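PDB 6I5O: SPbeta prophage-derived uncharacterized protein YomS from Bacillus subtilis, which is of unknown function but belongs to the prophage lytic cassette and folds as an antiparallel beta-sheet protein that forms an assembly of five chains. Local coordinates for residues 82-85 / 86-89. Numbering follows the deposited sequence.
Sequences TLNT and NEYW
An ST turn and a G1 beta bulge shape this connection between strands 81-82 and 87-92 of the antiparallel sheet, and T82 and E87 tie its two sides together. T82 OG1 donates to E87 OE1 at 2.7 Å, on the syn side and 23° out of the carboxylate plane. T82 OG1 also accepts from N84 N at 3.0 Å, which closes the ST turn. Both bonds depend on OG1 lying anti to the backbone N of T82 (chi1 -174°), where it faces the glutamate across the bend. E87 in turn runs out extended beyond CG, antiparallel to the threonine side chain, and brings its carboxylate inside the turn. From the opposite face of that carboxylate W89 NE1 donates to E87 OE1 at 2.8 Å, holding the acceptor at the indole edge, in the ring plane. Two bonds thus grip OE1 and should limit rotation of the buried acid group; they would also be expected to help stabilise its negative charge. The second oxygen, OE2, accepts a weak bond from N72 ND2. N84 CB comes to 3.3 Å from E87 OE2. At the bulge, N86 and E87 both face I45 of strand 40-46, and N86 takes the left-handed conformation (phi and psi both 57°) usual for the first position of a G1 bulge. Its side chain leads away from the turn: N86 OD1 and ND2 hydrogen-bond to T66 OG1 and K65 O of the second subunit, so the bend also contributes to the assembly. The indole further meets the F56 ring and, obliquely, the threonine: T82 CB rests 3.9 Å from W89 CZ2. Water 1 bridges the two side chains, donating to T82 OG1 and, at 2.8 Å, to E87 OE2.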
loop_
_atom_site.group_PDB
_atom_site.type_symbol
_atom_site.label_atom_id
_atom_site.label_comp_id
_atom_site.label_asym_id
_atom_site.label_seq_id
_atom_site.Cartn_x
_atom_site.Cartn_y
_atom_site.Cartn_z
ATOM N N THR A 82 -18.966 -2.691 -15.710
ATOM C CA THR A 82 -19.588 -3.938 -15.235
ATOM C C THR A 82 -20.973 -4.095 -15.849
ATOM O O THR A 82 -21.666 -3.081 -16.128
ATOM C CB THR A 82 -19.679 -3.987 -13.703
ATOM O OG1 THR A 82 -20.166 -5.287 -13.356
ATOM C CG2 THR A 82 -20.571 -2.936 -13.097
ATOM N N LEU A 83 -21.348 -5.336 -16.040
ATOM C CA LEU A 83 -22.706 -5.742 -16.459
ATOM C C LEU A 83 -23.493 -6.267 -15.273
ATOM O O LEU A 83 -24.636 -6.721 -15.495
ATOM C CB LEU A 83 -22.592 -6.838 -17.521
ATOM C CG LEU A 83 -21.893 -6.398 -18.796
ATOM C CD1 LEU A 83 -21.751 -7.519 -19.774
ATOM C CD2 LEU A 83 -22.610 -5.220 -19.425
ATOM N N ASN A 84 -22.926 -6.253 -14.074
ATOM C CA ASN A 84 -23.549 -6.904 -12.910
ATOM C C ASN A 84 -24.109 -5.859 -11.949
ATOM O O ASN A 84 -23.698 -4.713 -11.963
ATOM C CB ASN A 84 -22.556 -7.806 -12.184
ATOM C CG ASN A 84 -22.130 -8.954 -13.053
ATOM O OD1 ASN A 84 -20.937 -9.265 -13.051
ATOM N ND2 ASN A 84 -23.016 -9.599 -13.754
ATOM N N THR A 85 -25.002 -6.307 -11.089
ATOM C CA THR A 85 -25.509 -5.519 -9.955
ATOM C C THR A 85 -24.969 -6.172 -8.681
ATOM O O THR A 85 -24.403 -7.296 -8.740
ATOM C CB THR A 85 -27.042 -5.421 -10.007
ATOM O OG1 THR A 85 -27.464 -4.441 -9.025
ATOM C CG2 THR A 85 -27.688 -6.778 -9.817
ATOM N N ASN A 86 -25.216 -5.527 -7.560
ATOM C CA ASN A 86 -24.778 -6.003 -6.225
ATOM C C ASN A 86 -23.253 -6.185 -6.212
ATOM O O ASN A 86 -22.768 -7.327 -5.946
ATOM C CB ASN A 86 -25.524 -7.257 -5.787
ATOM C CG ASN A 86 -25.227 -7.561 -4.330
ATOM O OD1 ASN A 86 -24.849 -6.645 -3.606
ATOM N ND2 ASN A 86 -25.424 -8.807 -3.932
ATOM N N GLU A 87 -22.554 -5.122 -6.533
ATOM C CA GLU A 87 -21.075 -5.168 -6.531
ATOM C C GLU A 87 -20.534 -3.893 -5.915
ATOM O O GLU A 87 -21.113 -2.791 -6.092
ATOM C CB GLU A 87 -20.485 -5.203 -7.945
ATOM C CG GLU A 87 -20.712 -6.475 -8.664
ATOM C CD GLU A 87 -20.079 -6.518 -10.046
ATOM O OE1 GLU A 87 -19.981 -5.468 -10.697
ATOM O OE2 GLU A 87 -19.785 -7.653 -10.450
ATOM N N TYR A 88 -19.394 -4.061 -5.232
ATOM C CA TYR A 88 -18.555 -2.936 -4.797
ATOM C C TYR A 88 -17.313 -2.881 -5.693
ATOM O O TYR A 88 -16.651 -3.928 -5.919
ATOM C CB TYR A 88 -18.103 -3.124 -3.354
ATOM C CG TYR A 88 -19.211 -2.932 -2.344
ATOM C CD1 TYR A 88 -19.539 -1.695 -1.810
ATOM C CD2 TYR A 88 -19.846 -4.043 -1.847
ATOM C CE1 TYR A 88 -20.525 -1.542 -0.844
ATOM C CE2 TYR A 88 -20.830 -3.908 -0.878
ATOM C CZ TYR A 88 -21.176 -2.684 -0.378
ATOM O OH TYR A 88 -22.131 -2.592 0.600
ATOM N N TRP A 89 -16.940 -1.661 -6.082
ATOM C CA TRP A 89 -15.708 -1.436 -6.860
ATOM C C TRP A 89 -14.888 -0.363 -6.164
ATOM O O TRP A 89 -15.409 0.723 -5.830
ATOM C CB TRP A 89 -16.051 -0.985 -8.270
ATOM C CG TRP A 89 -16.624 -2.051 -9.117
ATOM C CD1 TRP A 89 -17.943 -2.403 -9.215
ATOM C CD2 TRP A 89 -15.915 -2.922 -9.999
ATOM N NE1 TRP A 89 -18.078 -3.460 -10.077
ATOM C CE2 TRP A 89 -16.846 -3.792 -10.566
ATOM C CE3 TRP A 89 -14.557 -3.052 -10.354
ATOM C CZ2 TRP A 89 -16.499 -4.756 -11.508
ATOM C CZ3 TRP A 89 -14.202 -4.020 -11.260
ATOM C CH2 TRP A 89 -15.173 -4.832 -11.859
HETATM O O HOH W 1 -18.293 -7.824 -12.762
#